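Local coordinates for glutaredoxin (Chlorella sorokiniana, PDB 4I2U), which binds glutathione on a thioredoxin fold and probably uses it in thiol-disulfide exchange that maintains cell redox homeostasis, at residues A[17-22]-A[72-77]. Numbering follows the deposited sequence.
With GSH (glutathione), chain B.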
loop_
_atom_site.group_PDB
_atom_site.type_symbol
_atom_site.label_atom_id
_atom_site.label_comp_id
_atom_site.label_asym_id
_atom_site.label_seq_id
_atom_site.Cartn_x
_atom_site.Cartn_y
_atom_site.Cartn_z
ATOM N N VAL A 17 -4.530 3.629 4.169
ATOM C CA VAL A 17 -4.063 2.360 3.630
ATOM C C VAL A 17 -3.899 2.538 2.142
ATOM O O VAL A 17 -4.887 2.734 1.421
ATOM C CB VAL A 17 -5.038 1.215 3.944
ATOM C CG1 VAL A 17 -4.510 -0.070 3.367
ATOM C CG2 VAL A 17 -5.229 1.099 5.441
ATOM N N VAL A 18 -2.651 2.526 1.684
ATOM C CA VAL A 18 -2.339 2.763 0.283
ATOM C C VAL A 18 -1.513 1.624 -0.280
ATOM O O VAL A 18 -0.547 1.176 0.348
ATOM C CB VAL A 18 -1.559 4.094 0.121
ATOM C CG1 VAL A 18 -1.169 4.335 -1.330
ATOM C CG2 VAL A 18 -2.390 5.258 0.642
ATOM N N ILE A 19 -1.860 1.168 -1.470
ATOM C CA ILE A 19 -1.056 0.177 -2.163
ATOM C C ILE A 19 -0.802 0.676 -3.579
ATOM O O ILE A 19 -1.745 0.864 -4.363
ATOM C CB ILE A 19 -1.694 -1.228 -2.115
ATOM C CG1 ILE A 19 -0.812 -2.212 -2.873
ATOM C CG2 ILE A 19 -3.148 -1.241 -2.632
ATOM C CD1 ILE A 19 -1.146 -3.670 -2.580
ATOM N N PHE A 20 0.457 0.955 -3.893
ATOM C CA PHE A 20 0.842 1.250 -5.272
ATOM C C PHE A 20 1.002 -0.092 -5.943
ATOM O O PHE A 20 1.731 -0.954 -5.449
ATOM C CB PHE A 20 2.133 2.079 -5.305
ATOM C CG PHE A 20 1.948 3.461 -4.724
ATOM C CD1 PHE A 20 2.193 3.710 -3.388
ATOM C CD2 PHE A 20 1.477 4.509 -5.504
ATOM C CE1 PHE A 20 1.979 4.962 -2.847
ATOM C CE2 PHE A 20 1.257 5.760 -4.975
ATOM C CZ PHE A 20 1.501 5.999 -3.651
ATOM N N SER A 21 0.319 -0.269 -7.063
ATOM C CA SER A 21 0.010 -1.569 -7.617
ATOM C C SER A 21 0.119 -1.547 -9.131
ATOM O O SER A 21 0.237 -0.499 -9.749
ATOM C CB SER A 21 -1.433 -1.891 -7.176
ATOM O OG SER A 21 -1.967 -3.074 -7.774
ATOM N N LYS A 22 0.120 -2.737 -9.726
ATOM C CA LYS A 22 -0.232 -2.915 -11.134
ATOM C C LYS A 22 -1.271 -4.007 -11.204
ATOM O O LYS A 22 -1.230 -4.976 -10.443
ATOM C CB LYS A 22 0.986 -3.259 -11.991
ATOM C CG LYS A 22 1.924 -2.089 -12.098
ATOM C CD LYS A 22 3.173 -2.349 -12.891
ATOM C CE LYS A 22 4.098 -1.147 -12.841
ATOM N NZ LYS A 22 5.312 -1.352 -13.652
ATOM N N PRO A 72 4.016 -4.580 -5.396
ATOM C CA PRO A 72 3.415 -3.387 -4.797
ATOM C C PRO A 72 4.339 -2.666 -3.818
ATOM O O PRO A 72 5.348 -3.205 -3.374
ATOM C CB PRO A 72 2.214 -3.955 -4.029
ATOM C CG PRO A 72 2.730 -5.323 -3.599
ATOM C CD PRO A 72 3.542 -5.823 -4.763
ATOM N N ARG A 73 3.957 -1.441 -3.469
ATOM C CA ARG A 73 4.551 -0.723 -2.350
ATOM C C ARG A 73 3.400 -0.290 -1.469
ATOM O O ARG A 73 2.518 0.439 -1.898
ATOM C CB ARG A 73 5.396 0.467 -2.814
ATOM C CG ARG A 73 6.532 0.100 -3.769
ATOM C CD ARG A 73 7.839 -0.212 -3.060
ATOM N NE ARG A 73 8.672 -1.177 -3.769
ATOM C CZ ARG A 73 9.863 -1.573 -3.346
ATOM N NH1 ARG A 73 10.400 -1.034 -2.252
ATOM N NH2 ARG A 73 10.529 -2.493 -4.023
ATOM N N VAL A 74 3.380 -0.807 -0.246
ATOM C CA VAL A 74 2.245 -0.657 0.667
ATOM C C VAL A 74 2.612 0.281 1.812
ATOM O O VAL A 74 3.700 0.171 2.407
ATOM C CB VAL A 74 1.822 -2.023 1.210
ATOM C CG1 VAL A 74 0.622 -1.910 2.111
ATOM C CG2 VAL A 74 1.537 -2.980 0.045
ATOM N N PHE A 75 1.689 1.194 2.115
ATOM C CA PHE A 75 1.878 2.200 3.158
ATOM C C PHE A 75 0.682 2.201 4.105
ATOM O O PHE A 75 -0.479 2.212 3.660
ATOM C CB PHE A 75 1.999 3.593 2.557
ATOM C CG PHE A 75 3.193 3.800 1.691
ATOM C CD1 PHE A 75 3.222 3.344 0.387
ATOM C CD2 PHE A 75 4.276 4.509 2.178
ATOM C CE1 PHE A 75 4.319 3.585 -0.413
ATOM C CE2 PHE A 75 5.377 4.741 1.379
ATOM C CZ PHE A 75 5.394 4.293 0.080
ATOM N N ILE A 76 0.952 2.167 5.410
ATOM C CA ILE A 76 -0.081 2.252 6.432
ATOM C C ILE A 76 0.171 3.532 7.213
ATOM O O ILE A 76 1.212 3.694 7.851
ATOM C CB ILE A 76 -0.021 1.053 7.399
ATOM C CG1 ILE A 76 -0.052 -0.289 6.654
ATOM C CG2 ILE A 76 -1.150 1.158 8.406
ATOM C CD1 ILE A 76 -1.272 -0.517 5.767
ATOM N N ASP A 77 -0.763 4.460 7.134
ATOM C CA ASP A 77 -0.647 5.763 7.789
ATOM C C ASP A 77 0.674 6.447 7.436
ATOM O O ASP A 77 1.317 7.089 8.273
ATOM C CB ASP A 77 -0.795 5.617 9.306
ATOM C CG ASP A 77 -1.459 6.823 9.966
ATOM O OD1 ASP A 77 -1.760 7.817 9.264
ATOM O OD2 ASP A 77 -1.662 6.741 11.186
HETATM N N1 GSH B . 8.814 -10.103 -3.760
HETATM C CA1 GSH B . 8.235 -8.861 -4.295
HETATM C C1 GSH B . 7.015 -8.560 -3.464
HETATM O O11 GSH B . 6.728 -9.353 -2.546
HETATM O O12 GSH B . 6.338 -7.523 -3.680
HETATM C CB1 GSH B . 7.955 -9.064 -5.782
HETATM C CG1 GSH B . 7.444 -7.809 -6.479
HETATM C CD1 GSH B . 7.757 -7.825 -7.965
HETATM O OE1 GSH B . 8.854 -8.190 -8.396
HETATM N N2 GSH B . 6.813 -7.385 -8.777
HETATM C CA2 GSH B . 7.034 -7.240 -10.219
HETATM C C2 GSH B . 7.562 -5.872 -10.585
HETATM O O2 GSH B . 7.487 -4.935 -9.806
HETATM C CB2 GSH B . 5.743 -7.532 -10.983
HETATM S SG2 GSH B . 5.272 -9.282 -10.889
HETATM N N3 GSH B . 8.148 -5.752 -11.769
HETATM C CA3 GSH B . 8.812 -4.529 -12.148
HETATM C C3 GSH B . 7.886 -3.386 -12.484
HETATM O O31 GSH B . 6.663 -3.570 -12.655
HETATM O O32 GSH B . 8.436 -2.263 -12.575
#
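Val-18 and Phe-75 form a hydrogen-bonded antiparallel pair: Val-18 N reaches Phe-75 O at 3.0 Å, and Phe-75 N returns to Val-18 O at 2.8 Å. Phe-20 and Arg-73 exchange N-H...O bonds in the same way, so that four backbone bonds join the strands. Side chains along each strand point alternately to the two faces of the sheet, Val-17, Ile-19, Val-74 and Ile-76 to one, Val-18, Phe-20, Arg-73 and Phe-75 to the other. Ile-19 CG1, anti to its own N (chi1 179°), carries CD1 alongside Pro-72 CB (3.7 Å) and Val-74 CG2, while Val-17 CG1 lies beside Ile-76 CD1. On the other face the Phe-20 and Phe-75 rings meet obliquely, planes at 84°, their CE1 atoms 3.6 Å apart, against Ile-12 and Leu-62 of helices 3-14 and 55-66. With an alanine at Phe-20, the Phe-75 ring would probably lose this neighbour and a gap would open toward Ile-12 and Leu-62. Extended Lys-22 bonds the glycine carboxylate of glutathione (NZ to O31, 2.8 Å) and Gln-59; cis-Pro-72, a thioredoxin-superfamily hallmark, touches Cys-28 and brings CD near the gamma-glutamyl carboxylate. Backbone bonds and apolar side chains thus fix the central strands' register, setting Lys-22 and Pro-72 beside the ligand.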